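Local coordinates for flagellar biosynthesis protein FlhF (Bacillus subtilis, PDB 2PX0) that belongs to the signal recognition particle GTPases, binds GTP as a homodimer and is needed for building the bacterial flagellum, at residues 141-146 and 189-194; 171-176 and 206-211; 106-111 and 215-220. One frame throughout, in Å; residues are numbered along the deposited sequence.

Contact 1 (141-146 and 189-194); sequences TTDTYR and DTAGRN. With GNP (phosphoaminophosphonic acid-guanylate ester), chain J; GNP (phosphoaminophosphonic acid-guanylate ester), chain R.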
loop_
_atom_site.group_PDB
_atom_site.type_symbol
_atom_site.label_atom_id
_atom_site.label_comp_id
_atom_site.label_asym_id
_atom_site.label_seq_id
_atom_site.Cartn_x
_atom_site.Cartn_y
_atom_site.Cartn_z
ATOM N N THR A 141 18.920 -1.634 -13.693
ATOM C CA THR A 141 18.393 -1.280 -12.386
ATOM C C THR A 141 18.998 0.025 -11.900
ATOM O O THR A 141 20.083 0.433 -12.323
ATOM C CB THR A 141 18.692 -2.335 -11.336
ATOM O OG1 THR A 141 18.354 -3.628 -11.845
ATOM C CG2 THR A 141 17.875 -2.050 -10.089
ATOM N N THR A 142 18.276 0.678 -11.006
ATOM C CA THR A 142 18.714 1.928 -10.421
ATOM C C THR A 142 18.525 1.708 -8.945
ATOM O O THR A 142 18.995 2.492 -8.120
ATOM C CB THR A 142 17.836 3.090 -10.891
ATOM O OG1 THR A 142 18.264 3.486 -12.190
ATOM C CG2 THR A 142 17.930 4.279 -9.959
ATOM N N ASP A 143 17.846 0.615 -8.610
ATOM C CA ASP A 143 17.595 0.332 -7.213
ATOM C C ASP A 143 18.840 -0.143 -6.495
ATOM O O ASP A 143 19.061 -1.348 -6.325
ATOM C CB ASP A 143 16.484 -0.697 -7.047
ATOM C CG ASP A 143 16.089 -0.871 -5.602
ATOM O OD1 ASP A 143 16.970 -1.201 -4.787
ATOM O OD2 ASP A 143 14.906 -0.668 -5.274
ATOM N N THR A 144 19.654 0.822 -6.080
ATOM C CA THR A 144 20.879 0.540 -5.355
ATOM C C THR A 144 20.539 0.555 -3.874
ATOM O O THR A 144 21.215 -0.079 -3.061
ATOM C CB THR A 144 21.938 1.607 -5.632
ATOM O OG1 THR A 144 22.422 1.451 -6.972
ATOM C CG2 THR A 144 23.097 1.487 -4.642
ATOM N N TYR A 145 19.469 1.268 -3.536
ATOM C CA TYR A 145 19.044 1.373 -2.152
ATOM C C TYR A 145 18.606 0.058 -1.502
ATOM O O TYR A 145 19.322 -0.507 -0.683
ATOM C CB TYR A 145 17.916 2.392 -2.020
ATOM C CG TYR A 145 17.506 2.575 -0.581
ATOM C CD1 TYR A 145 18.410 3.078 0.360
ATOM C CD2 TYR A 145 16.238 2.183 -0.137
ATOM C CE1 TYR A 145 18.067 3.178 1.707
ATOM C CE2 TYR A 145 15.887 2.282 1.211
ATOM C CZ TYR A 145 16.809 2.777 2.122
ATOM O OH TYR A 145 16.479 2.853 3.451
ATOM N N ARG A 146 17.420 -0.416 -1.862
ATOM C CA ARG A 146 16.885 -1.646 -1.286
ATOM C C ARG A 146 17.853 -2.823 -1.234
ATOM O O ARG A 146 18.415 -3.239 -2.254
ATOM C CB ARG A 146 15.614 -2.075 -2.027
ATOM C CG ARG A 146 15.089 -3.415 -1.562
ATOM C CD ARG A 146 13.729 -3.736 -2.130
ATOM N NE ARG A 146 13.362 -5.112 -1.817
ATOM C CZ ARG A 146 12.110 -5.558 -1.759
ATOM N NH1 ARG A 146 11.099 -4.730 -1.993
ATOM N NH2 ARG A 146 11.867 -6.829 -1.462
ATOM N N ASP A 189 14.096 -0.599 -13.785
ATOM C CA ASP A 189 13.428 -0.676 -12.483
ATOM C C ASP A 189 14.062 0.438 -11.645
ATOM O O ASP A 189 15.207 0.819 -11.894
ATOM C CB ASP A 189 13.683 -2.073 -11.875
ATOM C CG ASP A 189 12.943 -2.315 -10.550
ATOM O OD1 ASP A 189 11.971 -1.590 -10.251
ATOM O OD2 ASP A 189 13.332 -3.258 -9.811
ATOM N N THR A 190 13.320 0.987 -10.686
ATOM C CA THR A 190 13.838 2.074 -9.853
ATOM C C THR A 190 13.587 1.838 -8.366
ATOM O O THR A 190 12.764 1.007 -7.994
ATOM C CB THR A 190 13.203 3.437 -10.230
ATOM O OG1 THR A 190 11.834 3.456 -9.807
ATOM C CG2 THR A 190 13.264 3.663 -11.732
ATOM N N ALA A 191 14.296 2.587 -7.525
ATOM C CA ALA A 191 14.171 2.469 -6.076
ATOM C C ALA A 191 12.869 3.048 -5.528
ATOM O O ALA A 191 12.341 4.055 -6.008
ATOM C CB ALA A 191 15.337 3.143 -5.415
ATOM N N GLY A 192 12.349 2.405 -4.500
ATOM C CA GLY A 192 11.119 2.881 -3.908
ATOM C C GLY A 192 11.377 3.793 -2.726
ATOM O O GLY A 192 11.385 3.349 -1.574
ATOM N N ARG A 193 11.608 5.070 -3.008
ATOM C CA ARG A 193 11.843 6.039 -1.950
ATOM C C ARG A 193 10.501 6.735 -1.734
ATOM O O ARG A 193 9.629 6.658 -2.589
ATOM C CB ARG A 193 12.901 7.055 -2.390
ATOM C CG ARG A 193 14.153 6.462 -3.039
ATOM C CD ARG A 193 15.267 6.137 -2.052
ATOM N NE ARG A 193 16.537 5.916 -2.753
ATOM C CZ ARG A 193 17.714 5.714 -2.159
ATOM N NH1 ARG A 193 17.802 5.703 -0.835
ATOM N NH2 ARG A 193 18.812 5.530 -2.892
ATOM N N ASN A 194 10.326 7.394 -0.593
ATOM C CA ASN A 194 9.083 8.110 -0.293
ATOM C C ASN A 194 9.117 9.503 -0.919
ATOM O O ASN A 194 9.586 10.461 -0.306
ATOM C CB ASN A 194 8.905 8.197 1.224
ATOM C CG ASN A 194 8.163 9.444 1.662
ATOM O OD1 ASN A 194 7.200 9.874 1.018
ATOM N ND2 ASN A 194 8.600 10.028 2.779
HETATM P PG GNP J . 9.944 -1.585 -3.681
HETATM O O1G GNP J . 10.112 -1.839 -2.223
HETATM O O2G GNP J . 11.188 -1.989 -4.500
HETATM O O3G GNP J . 9.541 -0.185 -3.975
HETATM N N3B GNP J . 8.716 -2.676 -4.043
HETATM P PB GNP J . 8.148 -2.828 -5.584
HETATM O O1B GNP J . 7.403 -1.649 -5.987
HETATM O O2B GNP J . 9.322 -3.262 -6.409
HETATM O O3A GNP J . 7.124 -4.052 -5.265
HETATM P PA GNP J . 7.359 -5.582 -5.364
HETATM O O1A GNP J . 7.521 -6.008 -6.785
HETATM O O2A GNP J . 8.455 -5.867 -4.353
HETATM O "O5'" GNP J . 6.054 -6.158 -4.867
HETATM C "C5'" GNP J . 5.638 -5.912 -3.522
HETATM C "C4'" GNP J . 4.524 -6.814 -3.138
HETATM O "O4'" GNP J . 3.285 -6.574 -3.720
HETATM C "C3'" GNP J . 4.840 -8.315 -3.416
HETATM O "O3'" GNP J . 4.549 -9.127 -2.277
HETATM C "C2'" GNP J . 3.926 -8.654 -4.587
HETATM O "O2'" GNP J . 3.550 -9.996 -4.652
HETATM C "C1'" GNP J . 2.776 -7.743 -4.317
HETATM N N9 GNP J . 2.065 -7.424 -5.576
HETATM C C8 GNP J . 2.646 -6.713 -6.711
HETATM N N7 GNP J . 1.761 -6.597 -7.666
HETATM C C5 GNP J . 0.557 -7.261 -7.122
HETATM C C6 GNP J . -0.751 -7.447 -7.729
HETATM O O6 GNP J . -1.135 -7.113 -8.781
HETATM N N1 GNP J . -1.610 -8.124 -6.870
HETATM C C2 GNP J . -1.137 -8.514 -5.620
HETATM N N2 GNP J . -2.167 -9.186 -4.888
HETATM N N3 GNP J . -0.014 -8.389 -5.030
HETATM C C4 GNP J . 0.812 -7.723 -5.878
HETATM P PG GNP R . 6.529 -8.652 0.806
HETATM O O1G GNP R . 6.496 -8.557 -0.675
HETATM O O2G GNP R . 7.573 -9.674 1.287
HETATM O O3G GNP R . 5.198 -8.936 1.382
HETATM N N3B GNP R . 7.102 -7.097 1.215
HETATM P PB GNP R . 7.360 -6.671 2.796
HETATM O O1B GNP R . 6.106 -6.526 3.523
HETATM O O2B GNP R . 8.386 -7.623 3.294
HETATM O O3A GNP R . 7.953 -5.224 2.565
HETATM P PA GNP R . 9.372 -4.771 2.655
HETATM O O1A GNP R . 9.851 -4.869 4.052
HETATM O O2A GNP R . 10.091 -5.523 1.559
HETATM O "O5'" GNP R . 9.276 -3.289 2.280
HETATM C "C5'" GNP R . 8.826 -2.885 0.966
HETATM C "C4'" GNP R . 9.031 -1.420 0.747
HETATM O "O4'" GNP R . 8.390 -0.551 1.621
HETATM C "C3'" GNP R . 10.545 -1.023 0.776
HETATM O "O3'" GNP R . 10.903 -0.229 -0.375
HETATM C "C2'" GNP R . 10.687 -0.237 2.094
HETATM O "O2'" GNP R . 11.709 0.722 2.094
HETATM C "C1'" GNP R . 9.309 0.361 2.206
HETATM N N9 GNP R . 8.970 0.607 3.632
HETATM C C8 GNP R . 8.820 -0.436 4.639
HETATM N N7 GNP R . 8.527 0.101 5.804
HETATM C C5 GNP R . 8.486 1.566 5.532
HETATM C C6 GNP R . 8.216 2.683 6.438
HETATM O O6 GNP R . 7.975 2.668 7.574
HETATM N N1 GNP R . 8.272 3.896 5.779
HETATM C C2 GNP R . 8.561 3.909 4.430
HETATM N N2 GNP R . 8.568 5.268 3.943
HETATM N N3 GNP R . 8.811 2.985 3.570
HETATM C C4 GNP R . 8.754 1.792 4.224
#

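Contact 2 (171-176 and 206-211); sequences EEFQQA and ETIPFE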
loop_
_atom_site.group_PDB
_atom_site.type_symbol
_atom_site.label_atom_id
_atom_site.label_comp_id
_atom_site.label_asym_id
_atom_site.label_seq_id
_atom_site.Cartn_x
_atom_site.Cartn_y
_atom_site.Cartn_z
ATOM N N GLU A 171 25.871 8.678 -15.328
ATOM C CA GLU A 171 26.796 8.318 -16.401
ATOM C C GLU A 171 26.692 6.822 -16.662
ATOM O O GLU A 171 26.526 6.386 -17.802
ATOM C CB GLU A 171 28.239 8.658 -16.013
ATOM C CG GLU A 171 28.455 10.056 -15.450
ATOM C CD GLU A 171 28.304 10.116 -13.936
ATOM O OE1 GLU A 171 28.875 9.237 -13.249
ATOM O OE2 GLU A 171 27.632 11.049 -13.436
ATOM N N GLU A 172 26.796 6.046 -15.588
ATOM C CA GLU A 172 26.713 4.602 -15.676
ATOM C C GLU A 172 25.433 4.220 -16.399
ATOM O O GLU A 172 25.456 3.440 -17.353
ATOM C CB GLU A 172 26.742 3.988 -14.277
ATOM C CG GLU A 172 28.075 4.191 -13.561
ATOM C CD GLU A 172 28.110 3.595 -12.157
ATOM O OE1 GLU A 172 27.821 2.385 -12.004
ATOM O OE2 GLU A 172 28.443 4.340 -11.207
ATOM N N PHE A 173 24.316 4.784 -15.952
ATOM C CA PHE A 173 23.033 4.492 -16.577
ATOM C C PHE A 173 23.071 4.851 -18.059
ATOM O O PHE A 173 22.832 4.005 -18.917
ATOM C CB PHE A 173 21.899 5.272 -15.906
ATOM C CG PHE A 173 20.568 5.084 -16.579
ATOM C CD1 PHE A 173 19.861 3.899 -16.424
ATOM C CD2 PHE A 173 20.060 6.057 -17.435
ATOM C CE1 PHE A 173 18.670 3.680 -17.112
ATOM C CE2 PHE A 173 18.872 5.847 -18.127
ATOM C CZ PHE A 173 18.178 4.656 -17.966
ATOM N N GLN A 174 23.368 6.112 -18.354
ATOM C CA GLN A 174 23.428 6.576 -19.737
ATOM C C GLN A 174 24.239 5.606 -20.594
ATOM O O GLN A 174 23.881 5.334 -21.739
ATOM C CB GLN A 174 24.055 7.970 -19.808
ATOM C CG GLN A 174 23.609 8.773 -21.010
ATOM C CD GLN A 174 22.102 8.989 -21.022
ATOM O OE1 GLN A 174 21.510 9.386 -20.011
ATOM N NE2 GLN A 174 21.474 8.735 -22.169
ATOM N N GLN A 175 25.328 5.083 -20.037
ATOM C CA GLN A 175 26.167 4.135 -20.759
ATOM C C GLN A 175 25.412 2.843 -21.043
ATOM O O GLN A 175 25.325 2.408 -22.197
ATOM C CB GLN A 175 27.424 3.830 -19.954
ATOM C CG GLN A 175 28.545 4.819 -20.184
ATOM C CD GLN A 175 29.650 4.665 -19.170
ATOM O OE1 GLN A 175 29.995 3.543 -18.781
ATOM N NE2 GLN A 175 30.219 5.789 -18.732
ATOM N N ALA A 176 24.882 2.228 -19.986
ATOM C CA ALA A 176 24.116 0.993 -20.120
ATOM C C ALA A 176 22.983 1.276 -21.093
ATOM O O ALA A 176 22.653 0.465 -21.952
ATOM C CB ALA A 176 23.558 0.578 -18.772
ATOM N N GLU A 206 17.659 13.326 -12.268
ATOM C CA GLU A 206 19.108 13.394 -12.434
ATOM C C GLU A 206 19.586 12.086 -13.058
ATOM O O GLU A 206 20.034 12.057 -14.212
ATOM C CB GLU A 206 19.807 13.588 -11.083
ATOM C CG GLU A 206 19.510 14.911 -10.393
ATOM C CD GLU A 206 19.809 16.114 -11.275
ATOM O OE1 GLU A 206 20.940 16.183 -11.813
ATOM O OE2 GLU A 206 18.916 16.984 -11.423
ATOM N N THR A 207 19.480 11.010 -12.275
ATOM C CA THR A 207 19.881 9.675 -12.699
ATOM C C THR A 207 19.300 9.344 -14.068
ATOM O O THR A 207 20.033 8.965 -14.989
ATOM C CB THR A 207 19.409 8.626 -11.689
ATOM O OG1 THR A 207 19.943 8.941 -10.398
ATOM C CG2 THR A 207 19.883 7.240 -12.099
ATOM N N ILE A 208 17.983 9.485 -14.197
ATOM C CA ILE A 208 17.312 9.217 -15.465
ATOM C C ILE A 208 17.026 10.537 -16.177
ATOM O O ILE A 208 16.149 11.295 -15.767
ATOM C CB ILE A 208 15.998 8.441 -15.254
ATOM C CG1 ILE A 208 16.308 7.065 -14.651
ATOM C CG2 ILE A 208 15.267 8.281 -16.579
ATOM C CD1 ILE A 208 15.093 6.192 -14.435
ATOM N N PRO A 209 17.768 10.817 -17.267
ATOM C CA PRO A 209 17.658 12.030 -18.085
ATOM C C PRO A 209 16.250 12.373 -18.551
ATOM O O PRO A 209 15.686 13.384 -18.130
ATOM C CB PRO A 209 18.598 11.744 -19.254
ATOM C CG PRO A 209 18.526 10.251 -19.391
ATOM C CD PRO A 209 18.619 9.819 -17.945
ATOM N N PHE A 210 15.701 11.531 -19.424
ATOM C CA PHE A 210 14.358 11.698 -19.989
ATOM C C PHE A 210 14.377 12.378 -21.362
ATOM O O PHE A 210 14.553 13.591 -21.479
ATOM C CB PHE A 210 13.431 12.480 -19.039
ATOM C CG PHE A 210 13.068 11.729 -17.776
ATOM C CD1 PHE A 210 12.443 10.482 -17.837
ATOM C CD2 PHE A 210 13.342 12.276 -16.518
ATOM C CE1 PHE A 210 12.099 9.789 -16.669
ATOM C CE2 PHE A 210 13.002 11.587 -15.341
ATOM C CZ PHE A 210 12.379 10.346 -15.422
ATOM N N GLU A 211 14.199 11.567 -22.403
ATOM C CA GLU A 211 14.175 12.030 -23.787
ATOM C C GLU A 211 13.324 11.099 -24.649
ATOM O O GLU A 211 12.905 10.030 -24.208
ATOM C CB GLU A 211 15.590 12.101 -24.367
ATOM C CG GLU A 211 16.441 10.879 -24.107
ATOM C CD GLU A 211 17.084 10.918 -22.729
ATOM O OE1 GLU A 211 17.766 11.928 -22.424
ATOM O OE2 GLU A 211 16.916 9.946 -21.954
#

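Contact 3 (106-111 and 215-220); sequences KYIVLF and QSFLVL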
loop_
_atom_site.group_PDB
_atom_site.type_symbol
_atom_site.label_atom_id
_atom_site.label_comp_id
_atom_site.label_asym_id
_atom_site.label_seq_id
_atom_site.Cartn_x
_atom_site.Cartn_y
_atom_site.Cartn_z
ATOM N N LYS A 106 12.189 2.077 -26.675
ATOM C CA LYS A 106 13.238 1.122 -26.381
ATOM C C LYS A 106 13.494 1.053 -24.883
ATOM O O LYS A 106 13.975 0.036 -24.373
ATOM C CB LYS A 106 14.513 1.529 -27.122
ATOM C CG LYS A 106 15.727 0.656 -26.843
ATOM C CD LYS A 106 16.843 0.931 -27.841
ATOM C CE LYS A 106 16.409 0.526 -29.260
ATOM N NZ LYS A 106 17.495 0.678 -30.268
ATOM N N TYR A 107 13.165 2.130 -24.176
ATOM C CA TYR A 107 13.384 2.181 -22.739
ATOM C C TYR A 107 12.081 2.327 -21.964
ATOM O O TYR A 107 11.313 3.263 -22.186
ATOM C CB TYR A 107 14.332 3.330 -22.426
ATOM C CG TYR A 107 15.596 3.252 -23.247
ATOM C CD1 TYR A 107 16.620 2.362 -22.912
ATOM C CD2 TYR A 107 15.746 4.026 -24.397
ATOM C CE1 TYR A 107 17.758 2.246 -23.705
ATOM C CE2 TYR A 107 16.878 3.915 -25.197
ATOM C CZ TYR A 107 17.876 3.024 -24.847
ATOM O OH TYR A 107 18.978 2.902 -25.660
ATOM N N ILE A 108 11.844 1.385 -21.055
ATOM C CA ILE A 108 10.637 1.378 -20.237
ATOM C C ILE A 108 10.999 1.625 -18.774
ATOM O O ILE A 108 11.666 0.805 -18.142
ATOM C CB ILE A 108 9.910 0.023 -20.346
ATOM C CG1 ILE A 108 9.598 -0.293 -21.811
ATOM C CG2 ILE A 108 8.646 0.041 -19.510
ATOM C CD1 ILE A 108 8.716 0.732 -22.508
ATOM N N VAL A 109 10.550 2.753 -18.237
ATOM C CA VAL A 109 10.849 3.097 -16.853
ATOM C C VAL A 109 9.635 3.056 -15.918
ATOM O O VAL A 109 8.539 3.514 -16.270
ATOM C CB VAL A 109 11.515 4.493 -16.780
ATOM C CG1 VAL A 109 11.642 4.957 -15.332
ATOM C CG2 VAL A 109 12.883 4.434 -17.439
ATOM N N LEU A 110 9.837 2.491 -14.730
ATOM C CA LEU A 110 8.776 2.403 -13.740
ATOM C C LEU A 110 9.240 2.952 -12.398
ATOM O O LEU A 110 10.208 2.459 -11.822
ATOM C CB LEU A 110 8.335 0.960 -13.532
ATOM C CG LEU A 110 7.816 0.061 -14.649
ATOM C CD1 LEU A 110 6.776 -0.874 -14.022
ATOM C CD2 LEU A 110 7.195 0.864 -15.777
ATOM N N PHE A 111 8.555 3.979 -11.910
ATOM C CA PHE A 111 8.889 4.561 -10.625
ATOM C C PHE A 111 7.595 4.647 -9.824
ATOM O O PHE A 111 6.506 4.544 -10.386
ATOM C CB PHE A 111 9.567 5.938 -10.799
ATOM C CG PHE A 111 8.961 6.793 -11.881
ATOM C CD1 PHE A 111 7.755 7.461 -11.680
ATOM C CD2 PHE A 111 9.591 6.921 -13.113
ATOM C CE1 PHE A 111 7.189 8.238 -12.685
ATOM C CE2 PHE A 111 9.019 7.708 -14.135
ATOM C CZ PHE A 111 7.822 8.360 -13.912
ATOM N N GLN A 215 9.858 5.909 -22.150
ATOM C CA GLN A 215 8.400 5.825 -21.997
ATOM C C GLN A 215 8.107 5.439 -20.532
ATOM O O GLN A 215 7.876 4.266 -20.232
ATOM C CB GLN A 215 7.850 4.753 -22.953
ATOM C CG GLN A 215 6.329 4.659 -23.035
ATOM C CD GLN A 215 5.875 3.609 -24.036
ATOM O OE1 GLN A 215 6.332 3.592 -25.180
ATOM N NE2 GLN A 215 4.966 2.736 -23.617
ATOM N N SER A 216 8.110 6.429 -19.636
ATOM C CA SER A 216 7.895 6.215 -18.200
ATOM C C SER A 216 6.479 5.868 -17.741
ATOM O O SER A 216 5.493 6.257 -18.368
ATOM C CB SER A 216 8.383 7.434 -17.422
ATOM O OG SER A 216 7.690 8.605 -17.836
ATOM N N PHE A 217 6.403 5.159 -16.614
ATOM C CA PHE A 217 5.137 4.693 -16.045
ATOM C C PHE A 217 5.070 4.873 -14.532
ATOM O O PHE A 217 5.785 4.188 -13.803
ATOM C CB PHE A 217 4.968 3.210 -16.357
ATOM C CG PHE A 217 4.709 2.918 -17.805
ATOM C CD1 PHE A 217 3.420 3.012 -18.322
ATOM C CD2 PHE A 217 5.757 2.562 -18.652
ATOM C CE1 PHE A 217 3.179 2.756 -19.650
ATOM C CE2 PHE A 217 5.533 2.303 -19.979
ATOM C CZ PHE A 217 4.236 2.400 -20.487
ATOM N N LEU A 218 4.194 5.760 -14.060
ATOM C CA LEU A 218 4.075 6.009 -12.630
ATOM C C LEU A 218 3.278 4.900 -11.945
ATOM O O LEU A 218 2.089 4.725 -12.200
ATOM C CB LEU A 218 3.427 7.370 -12.392
ATOM C CG LEU A 218 3.160 7.750 -10.929
ATOM C CD1 LEU A 218 4.455 7.826 -10.128
ATOM C CD2 LEU A 218 2.460 9.083 -10.891
ATOM N N VAL A 219 3.931 4.161 -11.056
ATOM C CA VAL A 219 3.284 3.048 -10.375
ATOM C C VAL A 219 2.658 3.320 -9.010
ATOM O O VAL A 219 3.368 3.522 -8.023
ATOM C CB VAL A 219 4.281 1.867 -10.238
ATOM C CG1 VAL A 219 3.717 0.785 -9.324
ATOM C CG2 VAL A 219 4.574 1.288 -11.621
ATOM N N LEU A 220 1.326 3.300 -8.954
ATOM C CA LEU A 220 0.609 3.523 -7.699
ATOM C C LEU A 220 -0.250 2.306 -7.430
ATOM O O LEU A 220 -0.640 1.601 -8.378
ATOM C CB LEU A 220 -0.311 4.738 -7.778
ATOM C CG LEU A 220 0.256 6.114 -8.085
ATOM C CD1 LEU A 220 -0.885 7.083 -8.043
ATOM C CD2 LEU A 220 1.321 6.505 -7.103
#

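Contact 1 (141-146 and 189-194)
Two nucleotide-binding loops of the SRP-type GTPase fold, carrying the family's DTYR and DTAGR motifs, meet where Asp143 rests on Ala191 and Tyr145 on Arg193. They leave the ends of strands 137-141 and 185-189, and their main chains are tied by a weak bond from Thr142 N to Asp189 O (3.2 Å). With CG anti to the backbone N (chi1 -173°), the Asp143 carboxylate lies alongside Ala191, OD2 standing 3.3 Å from Ala191 CA. Arg193, bent at chi2, brings its guanidinium under Tyr145, whose CB is centred over one face, 3.3 Å from Arg193 CZ; ring and guanidinium planes are 31° apart. Replacing Arg193 by alanine would probably uncover the flank of Tyr145, let its ring turn more freely and cost Glu203 a weak, long ion pair. Asp189 OD2 is hydrogen-bonded to Thr119 OG1, close to the magnesium ion. Gly192 CA comes within 3.4 Å of O3G of the GMPPNP of chain J, where a CB would collide. The extended Arg146 side chain reaches O1G of the same gamma-phosphate edge-on, NH1 donating to it at 3.1 Å with an N-H...O angle of 137°.

Contact 2 (171-176 and 206-211)
Phe173 crosses from helix 170-179 to the turn that ends helix 198-207, meeting Thr207, Ile208 and Pro209. Its CB points toward that turn, and a chi1 of 176° puts CG opposite the backbone N and sends the ring the same way. One ortho carbon arrives first: CD2 lies 3.8 Å from Thr207 O, an oblique approach to the ring. The next ring carbon, CE2, is 4.0 Å from Pro209 CD, again oblique. Ile208 CG1 lies over one face, loosely, 4.5 Å from Phe173 CE2. Elsewhere the ring touches Cys167 and Ile140, the latter on strand 137-141, which places it between helix and sheet.

A second, shallower touch lies one residue on. Gln174 bends at chi2, laying its terminal amide against the Pro209 ring around CG, so that Pro209 is met by both neighbours on the helix. Ile208 is the first residue past helix 198-207 whose backbone is no longer helical. Thr207 OG1 is occupied by Glu203 O within its own helix and does not serve the contact.

Both helices belong to beta-alpha-beta crossovers of the parallel sheet and pack on the same side of it. The contact is mostly apolar, with a carbonyl oxygen and an amide at its border; none of the cross-segment pairs meets hydrogen-bond criteria, and the area buried is modest, 194 Å² over both sides. The association therefore rests on apolar burial of the Phe173 ring against Ile208 and Pro209, with no directional bond found between the segments.

Contact 3 (106-111 and 215-220)
The Phe111 ring lies with one face over Phe217 O, while Leu218 CD1 meets its edge near the ring plane, 3.7 Å from Phe111 CD1. Ser216 CB approaches the same ring obliquely. Phe111 CG sits between the backbone N and the carbonyl carbon (chi1 40°), a setting that swings the ring across the neighbouring strand. The Phe217 ring has Val109 O at its edge, and Leu110 CD2 and Ile108 CG2 come to it obliquely, Ile108 CG2 being 3.9 Å from Phe217 CE2.

These rings flank two adjacent strands of the central parallel sheet of the GTPase domain, with strand directions 20° apart. Gln215 N donates to Tyr107 O (3.0 Å), Phe217 N to Val109 O (2.7 Å) and Val219 N to Phe111 O (2.7 Å), the last almost straight at 172°; the return bond from Phe111 N to Phe217 O is weak.

Ile108, Leu110 and Phe217 share one face, where Leu110 CD1 is 3.9 Å from Val219 CG2. Helix 118-132 packs there, Leu110 on Leu122 and Val219 on Lys118 of the P-loop. Val109, Phe111, Ser216 and Leu218 occupy the other face. The Ser216 hydroxyl is hydrogen-bonded to Pro240 O.

Main-chain bonds thus set the register, while the side chains add almost purely apolar packing beneath the nucleotide site.

From the N terminus, strand segment 106-111 comes first, and contact 3 closes the widest loop when 215-220 pairs with it after 103 intervening residues. Contacts 1 and 2 both nest inside that loop and cross each other, since their segments alternate: 141-146, 171-176, 189-194, 206-211. Contact 1 joins loops after two neighbouring strands at the nucleotide; contact 2 joins the helices flanking strand 185-189 in sequence. Atoms link all three: Thr190 OG1 lies 2.8 Å from Leu110 O, a probable hydrogen bond between contacts 1 and 3, Thr142 packs on Thr207 and Thr190 on Ile208, and Ile208 CD1 reaches Val109 CG1 of contact 3 at 3.8 Å.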